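Local coordinates for protein endoglucanase A (Clostridium cellulolyticum, PDB 1EDG) that probably hydrolyses internal beta-1,4-glucosidic bonds of cellulose, acting as the catalytic domain of a family 5 glycoside hydrolase, at residues L6-Q11 and T318-M323; K71-N76 and I367-V372; K129-S134 and N169-V174; S140-I145 and N197-D202. One frame throughout, in Å; residues are numbered along the deposited sequence.

Interaction 1 (L6-Q11 and T318-M323); sequences LIPNLQ and TRVEYM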
loop_
_atom_site.group_PDB
_atom_site.type_symbol
_atom_site.label_atom_id
_atom_site.label_comp_id
_atom_site.label_asym_id
_atom_site.label_seq_id
_atom_site.Cartn_x
_atom_site.Cartn_y
_atom_site.Cartn_z
ATOM N N LEU A 6 -12.392 -15.454 -19.751
ATOM C CA LEU A 6 -12.438 -14.010 -19.532
ATOM C C LEU A 6 -11.054 -13.368 -19.476
ATOM O O LEU A 6 -10.895 -12.186 -19.798
ATOM C CB LEU A 6 -13.210 -13.681 -18.251
ATOM C CG LEU A 6 -14.682 -14.100 -18.216
ATOM C CD1 LEU A 6 -15.334 -13.588 -16.929
ATOM C CD2 LEU A 6 -15.406 -13.550 -19.438
ATOM N N ILE A 7 -10.057 -14.148 -19.074
ATOM C CA ILE A 7 -8.682 -13.661 -18.963
ATOM C C ILE A 7 -8.069 -13.407 -20.345
ATOM O O ILE A 7 -8.016 -14.307 -21.190
ATOM C CB ILE A 7 -7.818 -14.663 -18.164
ATOM C CG1 ILE A 7 -8.422 -14.865 -16.771
ATOM C CG2 ILE A 7 -6.383 -14.163 -18.047
ATOM C CD1 ILE A 7 -7.752 -15.955 -15.964
ATOM N N PRO A 8 -7.634 -12.160 -20.607
ATOM C CA PRO A 8 -7.031 -11.807 -21.897
ATOM C C PRO A 8 -5.655 -12.429 -22.099
ATOM O O PRO A 8 -4.942 -12.716 -21.133
ATOM C CB PRO A 8 -6.946 -10.285 -21.827
ATOM C CG PRO A 8 -6.683 -10.042 -20.360
ATOM C CD PRO A 8 -7.657 -10.997 -19.698
ATOM N N ASN A 9 -5.299 -12.648 -23.360
ATOM C CA ASN A 9 -4.012 -13.223 -23.729
ATOM C C ASN A 9 -3.130 -12.032 -24.070
ATOM O O ASN A 9 -3.325 -11.390 -25.102
ATOM C CB ASN A 9 -4.177 -14.123 -24.956
ATOM C CG ASN A 9 -2.923 -14.915 -25.274
ATOM O OD1 ASN A 9 -1.809 -14.392 -25.248
ATOM N ND2 ASN A 9 -3.102 -16.196 -25.574
ATOM N N LEU A 10 -2.185 -11.723 -23.187
ATOM C CA LEU A 10 -1.299 -10.580 -23.377
ATOM C C LEU A 10 0.163 -10.974 -23.523
ATOM O O LEU A 10 0.629 -11.912 -22.874
ATOM C CB LEU A 10 -1.435 -9.616 -22.192
ATOM C CG LEU A 10 -2.845 -9.122 -21.843
ATOM C CD1 LEU A 10 -2.820 -8.357 -20.522
ATOM C CD2 LEU A 10 -3.396 -8.249 -22.956
ATOM N N GLN A 11 0.870 -10.258 -24.392
ATOM C CA GLN A 11 2.293 -10.474 -24.623
ATOM C C GLN A 11 2.969 -9.100 -24.618
ATOM O O GLN A 11 3.332 -8.569 -25.667
ATOM C CB GLN A 11 2.530 -11.181 -25.962
ATOM C CG GLN A 11 2.051 -12.622 -26.002
ATOM C CD GLN A 11 2.698 -13.486 -24.928
ATOM O OE1 GLN A 11 3.924 -13.464 -24.739
ATOM N NE2 GLN A 11 1.878 -14.257 -24.220
ATOM N N THR A 318 -14.893 -6.898 -17.777
ATOM C CA THR A 318 -14.132 -5.655 -17.872
ATOM C C THR A 318 -13.095 -5.556 -16.752
ATOM O O THR A 318 -11.964 -5.127 -16.987
ATOM C CB THR A 318 -15.067 -4.430 -17.852
ATOM O OG1 THR A 318 -16.043 -4.567 -18.897
ATOM C CG2 THR A 318 -14.279 -3.146 -18.074
ATOM N N ARG A 319 -13.463 -5.988 -15.546
ATOM C CA ARG A 319 -12.527 -5.950 -14.426
ATOM C C ARG A 319 -11.402 -6.979 -14.576
ATOM O O ARG A 319 -10.263 -6.715 -14.183
ATOM C CB ARG A 319 -13.247 -6.102 -13.078
ATOM C CG ARG A 319 -14.112 -4.888 -12.707
ATOM C CD ARG A 319 -14.397 -4.802 -11.198
ATOM N NE ARG A 319 -15.139 -5.955 -10.681
ATOM C CZ ARG A 319 -15.040 -6.419 -9.439
ATOM N NH1 ARG A 319 -14.231 -5.834 -8.569
ATOM N NH2 ARG A 319 -15.740 -7.480 -9.067
ATOM N N VAL A 320 -11.703 -8.136 -15.162
ATOM C CA VAL A 320 -10.672 -9.153 -15.377
ATOM C C VAL A 320 -9.648 -8.596 -16.377
ATOM O O VAL A 320 -8.433 -8.679 -16.159
ATOM C CB VAL A 320 -11.266 -10.473 -15.939
ATOM C CG1 VAL A 320 -10.139 -11.440 -16.319
ATOM C CG2 VAL A 320 -12.175 -11.125 -14.899
ATOM N N GLU A 321 -10.150 -7.993 -17.451
ATOM C CA GLU A 321 -9.293 -7.410 -18.484
ATOM C C GLU A 321 -8.451 -6.249 -17.942
ATOM O O GLU A 321 -7.234 -6.198 -18.165
ATOM C CB GLU A 321 -10.139 -6.972 -19.682
ATOM C CG GLU A 321 -10.739 -8.153 -20.447
ATOM C CD GLU A 321 -11.800 -7.746 -21.450
ATOM O OE1 GLU A 321 -12.490 -6.730 -21.226
ATOM O OE2 GLU A 321 -11.960 -8.458 -22.464
ATOM N N TYR A 322 -9.090 -5.354 -17.190
ATOM C CA TYR A 322 -8.404 -4.206 -16.599
ATOM C C TYR A 322 -7.301 -4.631 -15.625
ATOM O O TYR A 322 -6.158 -4.183 -15.750
ATOM C CB TYR A 322 -9.413 -3.273 -15.905
ATOM C CG TYR A 322 -8.789 -2.198 -15.026
ATOM C CD1 TYR A 322 -8.274 -1.019 -15.578
ATOM C CD2 TYR A 322 -8.721 -2.360 -13.641
ATOM C CE1 TYR A 322 -7.706 -0.030 -14.761
ATOM C CE2 TYR A 322 -8.160 -1.386 -12.822
ATOM C CZ TYR A 322 -7.657 -0.227 -13.382
ATOM O OH TYR A 322 -7.110 0.725 -12.550
ATOM N N MET A 323 -7.617 -5.498 -14.666
ATOM C CA MET A 323 -6.602 -5.922 -13.701
ATOM C C MET A 323 -5.446 -6.694 -14.344
ATOM O O MET A 323 -4.287 -6.531 -13.947
ATOM C CB MET A 323 -7.213 -6.721 -12.544
ATOM C CG MET A 323 -8.082 -5.886 -11.588
ATOM S SD MET A 323 -7.275 -4.349 -10.987
ATOM C CE MET A 323 -5.864 -5.000 -10.078
HETATM O O HOH W 1 -11.060 -11.192 -22.281
#

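Interaction 2 (K71-N76 and I367-V372); sequences KQKGFN and IIDGMV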
loop_
_atom_site.group_PDB
_atom_site.type_symbol
_atom_site.label_atom_id
_atom_site.label_comp_id
_atom_site.label_asym_id
_atom_site.label_seq_id
_atom_site.Cartn_x
_atom_site.Cartn_y
_atom_site.Cartn_z
ATOM N N LYS A 71 -1.911 -17.143 0.449
ATOM C CA LYS A 71 -0.637 -17.659 -0.041
ATOM C C LYS A 71 -0.849 -18.745 -1.095
ATOM O O LYS A 71 -0.202 -18.744 -2.145
ATOM C CB LYS A 71 0.194 -18.226 1.106
ATOM C CG LYS A 71 1.517 -18.784 0.633
ATOM C CD LYS A 71 2.321 -19.393 1.739
ATOM C CE LYS A 71 3.682 -19.813 1.203
ATOM N NZ LYS A 71 4.413 -18.653 0.590
ATOM N N GLN A 72 -1.773 -19.656 -0.816
ATOM C CA GLN A 72 -2.085 -20.748 -1.728
ATOM C C GLN A 72 -2.451 -20.242 -3.128
ATOM O O GLN A 72 -2.149 -20.894 -4.125
ATOM C CB GLN A 72 -3.234 -21.583 -1.154
ATOM C CG GLN A 72 -3.593 -22.821 -1.959
ATOM C CD GLN A 72 -4.973 -23.350 -1.608
ATOM O OE1 GLN A 72 -5.941 -23.116 -2.335
ATOM N NE2 GLN A 72 -5.078 -24.041 -0.475
ATOM N N LYS A 73 -3.087 -19.076 -3.200
ATOM C CA LYS A 73 -3.478 -18.502 -4.480
ATOM C C LYS A 73 -2.303 -18.010 -5.319
ATOM O O LYS A 73 -2.399 -17.946 -6.549
ATOM C CB LYS A 73 -4.460 -17.350 -4.279
ATOM C CG LYS A 73 -5.875 -17.665 -4.698
ATOM C CD LYS A 73 -5.945 -18.115 -6.148
ATOM C CE LYS A 73 -7.379 -18.361 -6.563
ATOM N NZ LYS A 73 -7.465 -19.287 -7.722
ATOM N N GLY A 74 -1.213 -17.626 -4.666
ATOM C CA GLY A 74 -0.062 -17.136 -5.405
ATOM C C GLY A 74 0.514 -15.832 -4.876
ATOM O O GLY A 74 1.587 -15.409 -5.311
ATOM N N PHE A 75 -0.200 -15.179 -3.963
ATOM C CA PHE A 75 0.287 -13.930 -3.374
ATOM C C PHE A 75 1.483 -14.256 -2.485
ATOM O O PHE A 75 1.478 -15.280 -1.800
ATOM C CB PHE A 75 -0.808 -13.281 -2.512
ATOM C CG PHE A 75 -1.979 -12.753 -3.297
ATOM C CD1 PHE A 75 -1.924 -11.497 -3.902
ATOM C CD2 PHE A 75 -3.148 -13.501 -3.417
ATOM C CE1 PHE A 75 -3.019 -10.996 -4.615
ATOM C CE2 PHE A 75 -4.241 -13.013 -4.123
ATOM C CZ PHE A 75 -4.182 -11.759 -4.725
ATOM N N ASN A 76 2.516 -13.419 -2.499
ATOM C CA ASN A 76 3.674 -13.674 -1.643
ATOM C C ASN A 76 3.963 -12.508 -0.684
ATOM O O ASN A 76 4.941 -12.531 0.069
ATOM C CB ASN A 76 4.921 -14.010 -2.466
ATOM C CG ASN A 76 5.996 -14.718 -1.641
ATOM O OD1 ASN A 76 5.688 -15.567 -0.804
ATOM N ND2 ASN A 76 7.250 -14.375 -1.872
ATOM N N ILE A 367 -10.552 -12.609 -11.752
ATOM C CA ILE A 367 -9.769 -11.378 -11.635
ATOM C C ILE A 367 -8.420 -11.694 -11.003
ATOM O O ILE A 367 -7.373 -11.338 -11.544
ATOM C CB ILE A 367 -10.485 -10.314 -10.760
ATOM C CG1 ILE A 367 -11.762 -9.826 -11.450
ATOM C CG2 ILE A 367 -9.540 -9.137 -10.479
ATOM C CD1 ILE A 367 -12.617 -8.904 -10.577
ATOM N N ILE A 368 -8.441 -12.419 -9.888
ATOM C CA ILE A 368 -7.196 -12.736 -9.200
ATOM C C ILE A 368 -6.296 -13.727 -9.964
ATOM O O ILE A 368 -5.064 -13.630 -9.901
ATOM C CB ILE A 368 -7.420 -13.106 -7.688
ATOM C CG1 ILE A 368 -7.090 -14.558 -7.403
ATOM C CG2 ILE A 368 -8.812 -12.711 -7.217
ATOM C CD1 ILE A 368 -5.700 -14.723 -6.882
ATOM N N ASP A 369 -6.897 -14.637 -10.729
ATOM C CA ASP A 369 -6.103 -15.584 -11.515
ATOM C C ASP A 369 -5.405 -14.844 -12.656
ATOM O O ASP A 369 -4.288 -15.194 -13.035
ATOM C CB ASP A 369 -6.971 -16.729 -12.047
ATOM C CG ASP A 369 -7.400 -17.688 -10.949
ATOM O OD1 ASP A 369 -6.747 -17.704 -9.883
ATOM O OD2 ASP A 369 -8.390 -18.424 -11.136
ATOM N N GLY A 370 -6.066 -13.812 -13.178
ATOM C CA GLY A 370 -5.488 -12.996 -14.233
ATOM C C GLY A 370 -4.291 -12.229 -13.686
ATOM O O GLY A 370 -3.260 -12.096 -14.353
ATOM N N MET A 371 -4.412 -11.742 -12.450
ATOM C CA MET A 371 -3.322 -11.012 -11.803
ATOM C C MET A 371 -2.118 -11.921 -11.540
ATOM O O MET A 371 -0.978 -11.539 -11.796
ATOM C CB MET A 371 -3.793 -10.383 -10.491
ATOM C CG MET A 371 -4.810 -9.271 -10.682
ATOM S SD MET A 371 -5.413 -8.637 -9.101
ATOM C CE MET A 371 -3.930 -7.810 -8.463
ATOM N N VAL A 372 -2.369 -13.121 -11.019
ATOM C CA VAL A 372 -1.289 -14.062 -10.738
ATOM C C VAL A 372 -0.577 -14.467 -12.032
ATOM O O VAL A 372 0.651 -14.556 -12.079
ATOM C CB VAL A 372 -1.810 -15.323 -10.002
ATOM C CG1 VAL A 372 -0.686 -16.331 -9.818
ATOM C CG2 VAL A 372 -2.371 -14.931 -8.646
HETATM O O HOH W 2 -9.412 -20.571 -9.634
#

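Interaction 3 (K129-S134 and N169-V174); sequences KGYFPS and NEPRLV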
loop_
_atom_site.group_PDB
_atom_site.type_symbol
_atom_site.label_atom_id
_atom_site.label_comp_id
_atom_site.label_asym_id
_atom_site.label_seq_id
_atom_site.Cartn_x
_atom_site.Cartn_y
_atom_site.Cartn_z
ATOM N N LYS A 129 -4.278 14.054 17.527
ATOM C CA LYS A 129 -3.821 12.722 17.895
ATOM C C LYS A 129 -2.669 12.105 17.104
ATOM O O LYS A 129 -2.007 11.199 17.606
ATOM C CB LYS A 129 -5.016 11.767 17.888
ATOM C CG LYS A 129 -6.004 11.997 19.027
ATOM C CD LYS A 129 -7.266 11.166 18.833
ATOM C CE LYS A 129 -8.061 11.030 20.123
ATOM N NZ LYS A 129 -7.303 10.265 21.162
ATOM N N GLY A 130 -2.442 12.563 15.876
ATOM C CA GLY A 130 -1.367 12.000 15.075
ATOM C C GLY A 130 -0.459 13.059 14.483
ATOM O O GLY A 130 0.025 13.933 15.204
ATOM N N TYR A 131 -0.224 12.988 13.177
ATOM C CA TYR A 131 0.627 13.963 12.497
ATOM C C TYR A 131 -0.196 14.703 11.444
ATOM O O TYR A 131 -1.292 14.271 11.090
ATOM C CB TYR A 131 1.854 13.276 11.856
ATOM C CG TYR A 131 1.563 12.409 10.640
ATOM C CD1 TYR A 131 1.197 11.070 10.780
ATOM C CD2 TYR A 131 1.630 12.936 9.353
ATOM C CE1 TYR A 131 0.900 10.280 9.664
ATOM C CE2 TYR A 131 1.333 12.157 8.234
ATOM C CZ TYR A 131 0.966 10.831 8.400
ATOM O OH TYR A 131 0.646 10.073 7.297
ATOM N N PHE A 132 0.301 15.850 10.994
ATOM C CA PHE A 132 -0.365 16.641 9.962
ATOM C C PHE A 132 0.790 17.329 9.249
ATOM O O PHE A 132 1.551 18.080 9.861
ATOM C CB PHE A 132 -1.330 17.670 10.565
ATOM C CG PHE A 132 -2.273 18.266 9.559
ATOM C CD1 PHE A 132 -3.464 17.621 9.235
ATOM C CD2 PHE A 132 -1.961 19.455 8.907
ATOM C CE1 PHE A 132 -4.331 18.152 8.271
ATOM C CE2 PHE A 132 -2.824 19.993 7.940
ATOM C CZ PHE A 132 -4.007 19.340 7.624
ATOM N N PRO A 133 0.960 17.044 7.949
ATOM C CA PRO A 133 2.032 17.599 7.115
ATOM C C PRO A 133 1.970 19.076 6.718
ATOM O O PRO A 133 1.745 19.400 5.552
ATOM C CB PRO A 133 2.007 16.681 5.895
ATOM C CG PRO A 133 0.555 16.422 5.729
ATOM C CD PRO A 133 0.098 16.146 7.155
ATOM N N SER A 134 2.157 19.959 7.693
ATOM C CA SER A 134 2.192 21.401 7.447
ATOM C C SER A 134 3.125 21.966 8.511
ATOM O O SER A 134 3.270 21.382 9.590
ATOM C CB SER A 134 0.796 22.039 7.509
ATOM O OG SER A 134 0.331 22.191 8.838
ATOM N N ASN A 169 1.177 6.445 5.119
ATOM C CA ASN A 169 0.293 5.946 4.070
ATOM C C ASN A 169 0.055 6.967 2.954
ATOM O O ASN A 169 0.698 6.912 1.898
ATOM C CB ASN A 169 -1.035 5.493 4.705
ATOM C CG ASN A 169 -2.040 5.022 3.673
ATOM O OD1 ASN A 169 -1.729 4.193 2.821
ATOM N ND2 ASN A 169 -3.258 5.551 3.741
ATOM N N GLU A 170 -0.886 7.879 3.169
ATOM C CA GLU A 170 -1.204 8.921 2.195
ATOM C C GLU A 170 -1.153 10.291 2.879
ATOM O O GLU A 170 -2.174 10.967 3.012
ATOM C CB GLU A 170 -2.590 8.674 1.573
ATOM C CG GLU A 170 -2.662 7.418 0.700
ATOM C CD GLU A 170 -4.031 7.182 0.064
ATOM O OE1 GLU A 170 -5.016 7.858 0.419
ATOM O OE2 GLU A 170 -4.124 6.297 -0.809
ATOM N N PRO A 171 0.044 10.722 3.312
ATOM C CA PRO A 171 0.176 12.026 3.985
ATOM C C PRO A 171 -0.362 13.130 3.070
ATOM O O PRO A 171 -0.012 13.204 1.889
ATOM C CB PRO A 171 1.680 12.130 4.244
ATOM C CG PRO A 171 2.275 11.344 3.110
ATOM C CD PRO A 171 1.365 10.147 2.998
ATOM N N ARG A 172 -1.241 13.969 3.608
ATOM C CA ARG A 172 -1.863 15.007 2.799
ATOM C C ARG A 172 -2.496 16.067 3.694
ATOM O O ARG A 172 -2.557 15.902 4.913
ATOM C CB ARG A 172 -2.964 14.358 1.951
ATOM C CG ARG A 172 -4.104 13.774 2.795
ATOM C CD ARG A 172 -4.984 12.819 2.008
ATOM N NE ARG A 172 -6.151 12.382 2.775
ATOM C CZ ARG A 172 -6.136 11.449 3.725
ATOM N NH1 ARG A 172 -5.011 10.826 4.046
ATOM N NH2 ARG A 172 -7.258 11.132 4.358
ATOM N N LEU A 173 -2.997 17.134 3.077
ATOM C CA LEU A 173 -3.660 18.207 3.812
ATOM C C LEU A 173 -5.153 17.897 3.916
ATOM O O LEU A 173 -5.947 18.341 3.088
ATOM C CB LEU A 173 -3.442 19.554 3.113
ATOM C CG LEU A 173 -1.997 20.059 3.066
ATOM C CD1 LEU A 173 -1.914 21.303 2.197
ATOM C CD2 LEU A 173 -1.489 20.338 4.476
ATOM N N VAL A 174 -5.529 17.116 4.926
ATOM C CA VAL A 174 -6.927 16.741 5.127
ATOM C C VAL A 174 -7.780 17.997 5.288
ATOM O O VAL A 174 -7.432 18.902 6.048
ATOM C CB VAL A 174 -7.105 15.842 6.374
ATOM C CG1 VAL A 174 -8.556 15.427 6.518
ATOM C CG2 VAL A 174 -6.221 14.608 6.270
HETATM O O HOH W 3 0.012 7.430 7.819
#

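Interaction 4 (S140-I145 and N197-D202); sequences SSKKYI and NQLNQD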
loop_
_atom_site.group_PDB
_atom_site.type_symbol
_atom_site.label_atom_id
_atom_site.label_comp_id
_atom_site.label_asym_id
_atom_site.label_seq_id
_atom_site.Cartn_x
_atom_site.Cartn_y
_atom_site.Cartn_z
ATOM N N SER A 140 4.586 18.459 16.759
ATOM C CA SER A 140 3.847 17.276 17.172
ATOM C C SER A 140 4.004 16.132 16.167
ATOM O O SER A 140 4.116 14.964 16.558
ATOM C CB SER A 140 2.369 17.617 17.374
ATOM O OG SER A 140 1.875 18.400 16.302
ATOM N N SER A 141 4.030 16.473 14.880
ATOM C CA SER A 141 4.180 15.476 13.817
ATOM C C SER A 141 5.480 14.700 13.968
ATOM O O SER A 141 5.482 13.469 13.893
ATOM C CB SER A 141 4.111 16.130 12.435
ATOM O OG SER A 141 2.826 16.691 12.192
ATOM N N LYS A 142 6.579 15.411 14.202
ATOM C CA LYS A 142 7.875 14.765 14.388
ATOM C C LYS A 142 7.848 13.869 15.611
ATOM O O LYS A 142 8.378 12.758 15.584
ATOM C CB LYS A 142 8.981 15.804 14.563
ATOM C CG LYS A 142 9.410 16.491 13.286
ATOM C CD LYS A 142 10.361 17.640 13.602
ATOM C CE LYS A 142 11.409 17.801 12.524
ATOM N NZ LYS A 142 12.421 16.707 12.615
ATOM N N LYS A 143 7.238 14.351 16.693
ATOM C CA LYS A 143 7.171 13.563 17.918
ATOM C C LYS A 143 6.373 12.286 17.690
ATOM O O LYS A 143 6.767 11.214 18.155
ATOM C CB LYS A 143 6.558 14.368 19.064
ATOM C CG LYS A 143 7.271 15.675 19.339
ATOM C CD LYS A 143 8.785 15.491 19.420
ATOM C CE LYS A 143 9.530 16.832 19.365
ATOM N NZ LYS A 143 9.352 17.580 18.075
ATOM N N TYR A 144 5.275 12.396 16.950
ATOM C CA TYR A 144 4.431 11.238 16.666
ATOM C C TYR A 144 5.185 10.174 15.858
ATOM O O TYR A 144 5.298 9.016 16.279
ATOM C CB TYR A 144 3.161 11.663 15.917
ATOM C CG TYR A 144 2.205 10.511 15.666
ATOM C CD1 TYR A 144 1.405 10.013 16.695
ATOM C CD2 TYR A 144 2.152 9.875 14.421
ATOM C CE1 TYR A 144 0.581 8.907 16.503
ATOM C CE2 TYR A 144 1.328 8.763 14.216
ATOM C CZ TYR A 144 0.549 8.287 15.266
ATOM O OH TYR A 144 -0.253 7.182 15.097
ATOM N N ILE A 145 5.717 10.585 14.710
ATOM C CA ILE A 145 6.452 9.688 13.820
ATOM C C ILE A 145 7.650 9.018 14.501
ATOM O O ILE A 145 7.828 7.802 14.404
ATOM C CB ILE A 145 6.899 10.443 12.518
ATOM C CG1 ILE A 145 5.686 10.763 11.636
ATOM C CG2 ILE A 145 7.932 9.629 11.732
ATOM C CD1 ILE A 145 4.957 9.538 11.064
ATOM N N ASN A 197 8.862 15.420 3.135
ATOM C CA ASN A 197 10.262 15.047 2.932
ATOM C C ASN A 197 10.949 14.934 4.299
ATOM O O ASN A 197 11.700 13.985 4.555
ATOM C CB ASN A 197 11.000 16.088 2.065
ATOM C CG ASN A 197 10.629 16.004 0.590
ATOM O OD1 ASN A 197 10.228 14.949 0.092
ATOM N ND2 ASN A 197 10.783 17.116 -0.122
ATOM N N GLN A 198 10.657 15.886 5.188
ATOM C CA GLN A 198 11.234 15.896 6.532
ATOM C C GLN A 198 10.755 14.711 7.373
ATOM O O GLN A 198 11.557 14.047 8.033
ATOM C CB GLN A 198 10.916 17.220 7.243
ATOM C CG GLN A 198 11.550 18.458 6.579
ATOM C CD GLN A 198 11.133 19.779 7.232
ATOM O OE1 GLN A 198 10.546 20.654 6.584
ATOM N NE2 GLN A 198 11.439 19.929 8.518
ATOM N N LEU A 199 9.456 14.429 7.332
ATOM C CA LEU A 199 8.903 13.311 8.093
ATOM C C LEU A 199 9.436 11.957 7.614
ATOM O O LEU A 199 9.712 11.071 8.427
ATOM C CB LEU A 199 7.374 13.362 8.089
ATOM C CG LEU A 199 6.795 14.572 8.840
ATOM C CD1 LEU A 199 5.287 14.645 8.635
ATOM C CD2 LEU A 199 7.150 14.513 10.320
ATOM N N ASN A 200 9.619 11.806 6.304
ATOM C CA ASN A 200 10.176 10.569 5.755
ATOM C C ASN A 200 11.601 10.402 6.290
ATOM O O ASN A 200 12.019 9.305 6.671
ATOM C CB ASN A 200 10.190 10.612 4.222
ATOM C CG ASN A 200 8.902 10.102 3.611
ATOM O OD1 ASN A 200 8.262 9.200 4.157
ATOM N ND2 ASN A 200 8.528 10.653 2.463
ATOM N N GLN A 201 12.336 11.512 6.344
ATOM C CA GLN A 201 13.703 11.509 6.850
ATOM C C GLN A 201 13.736 11.112 8.331
ATOM O O GLN A 201 14.570 10.304 8.743
ATOM C CB GLN A 201 14.348 12.885 6.644
ATOM C CG GLN A 201 15.810 12.932 7.022
ATOM C CD GLN A 201 16.671 12.046 6.141
ATOM O OE1 GLN A 201 16.902 12.362 4.975
ATOM N NE2 GLN A 201 17.150 10.942 6.689
ATOM N N ASP A 202 12.823 11.664 9.128
ATOM C CA ASP A 202 12.760 11.338 10.558
ATOM C C ASP A 202 12.443 9.851 10.764
ATOM O O ASP A 202 13.020 9.203 11.636
ATOM C CB ASP A 202 11.707 12.199 11.268
ATOM C CG ASP A 202 12.100 13.672 11.336
ATOM O OD1 ASP A 202 13.306 13.971 11.484
ATOM O OD2 ASP A 202 11.203 14.535 11.239
#

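Interaction 1 (L6-Q11 and T318-M323)
Val320 and Ile7 form the tightly packed half of this contact. With its CG1 anti to the backbone N (chi1 173°), the Val320 methyl reaches the N-terminal segment, lying 3.7 Å from Ile7 CA and 3.9 Å from Ile7 CG1; the two side chains cross at about a right angle. The same CG1 sits 3.6 Å from Leu6 O, so one methyl is seated against main chain as well as side chains. Pro8 lays the CD and CG edge of its ring on the helix backbone, its CD 4.1 Å from Glu321 CA. The looser side is polar and has no direct hydrogen bond: a water donates to Leu6 O (2.7 Å) and to Glu321 OE2 (2.9 Å), while OE2 also forms a salt bridge with Lys317. Beyond Pro8, Tyr374 OH bonds to Pro8 O and Leu10 N. The arrangement is an N-terminal extension lying on the surface of helix 316-332, one of the outer helices of a (beta/alpha)8 barrel.

Interaction 2 (K71-N76 and I367-V372)
Lys73 NZ is held by two oxygens: it gives a hydrogen bond of 2.8 Å to Asp369 OD1, as part of a salt bridge, and one of 3.0 Å to a water. That water donates to Asp369 OD2, closing a small ring that runs through the carboxylate. OD1 receives the lysine on its syn lone pair, and OD2 is also bonded to Tyr2 OH, so both oxygens have partners, which should limit rotation of the group. The lysine chain bends at chi2 (-56°), and its aliphatic part runs over Ile368, crossing it obliquely. Lys73 CD is 3.5 Å from Ile368 CD1, tighter than an ordinary carbon contact; because the Ile368 torsions lie far from staggered values, this closeness is best treated with caution. The same methyl comes within 3.6 Å of Phe75 CE2, while Phe362 touches Lys73, Phe75 and Ile368. Val372 approaches the main chain instead, its CG2 3.7 Å from Lys73 O. Gly74 has phi 132° and bonds through its N to Lys71 O, ending helix 64-73. The contact thus combines a Schellman motif, leading into strand 77-80, with the packing of helix 365-374 in the outer layer of a (beta/alpha)8 barrel.

Interaction 3 (K129-S134 and N169-V174)
Pro133 and Arg172 bring the two backbones closest, with 6.4 Å between Pro133 CA and Arg172 CA; the touching parts run 58° apart, and no direct hydrogen bond joins the segments. Segment 129-134 is shaped by a classic beta bulge, where Gly130 and Tyr131 both face Asp126, and by an inverse gamma turn centred on Pro133. At the turn the proline ring meets the main chain of the other segment, with Pro133 CG 3.3 Å from Arg172 O. Its carbonyl meets Leu173, whose CD2 lies 3.5 Å from Pro133 O and 3.7 Å from Phe132 CE2; the Phe132 and Leu173 side chains cross at about a right angle. Val174 O lies in the plane of the Phe132 ring, at its edge. Tyr131 has CG between the backbone N and the carbonyl carbon (chi1 71°), and its hydroxyl end reaches the other loop: Pro171 CB lies at the ring edge, 3.8 Å from Tyr131 OH, and a water links that hydroxyl to Asn169 N. Within segment 169-174, Arg172 NH1 bonds Glu170 O at 3.0 Å, almost exactly in the guanidinium plane, while its NE forms a salt bridge with Glu179. Asn169, Glu170 and Pro171 follow strand 163-166, consistent with the Asn-Glu-Pro signature that lines the active-site end of family 5 barrels.

Interaction 4 (S140-I145 and N197-D202)
Leu199 and Ser141 meet where two neighbouring outer helices of the (beta/alpha)8 barrel pack together: helix 138-155, which follows strand 116-120, and helix 187-209, which follows strand 163-166. Their local axes run broadly parallel, with a signed crossing angle of -30° and a closest approach of 9.8 Å. The apolar contacts centre on Leu199 CD2. This methyl lies 4.0 Å from Ser141 CB and 4.2 Å from Ile145 CG1, fitting between residues one helical turn apart; it also rests on the backbone between Ser141 and Lys142. Ile145 adds a second touch through CG2, which faces Leu199 O. Beyond the two segments, Met168 and Met138 also contact Leu199. Ser141 turns its CB to Leu199, while its OG bonds to Tyr137 O, just before helix 138-155, and to Phe132 N of the adjoining loop. Charge pairing lies at the more exposed margin. Lys142 CG, anti to the carbonyl carbon (chi1 -76°), already lies 3.4 Å from Asp202 OD2; bends at chi3 and chi4 then bring NZ back to the carboxylate. The two side chains cross at about a right angle, and both oxygens are engaged, although the bond from Lys142 NZ to Asp202 OD1, at 3.1 Å, is weak. The stronger bond runs from Lys142 NZ to Asp202 OD2, 2.8 Å long and arriving on the syn side, 25° out of the carboxylate plane.

The four contacts form two groups on opposite sides of the chain's centre, around one eight-stranded parallel barrel. Interactions 1 and 2 have centres 14 Å apart and touch through helices 316-332 and 365-374, where Ile367 packs against Arg319, Val320 and Met323. Interactions 3 and 4, 10 Å apart between centres, meet where Lys129 and Gly130 pack on Tyr144; one joins the loops after strands 116-120 and 163-166, the other the helices 138-155 and 187-209 that follow those loops. Between the groups the centres are 33 to 41 Å apart. Along the chain, both members of the second group lie between the segments of interactions 1 and 2, which bring the chain's two terminal regions onto the closed barrel.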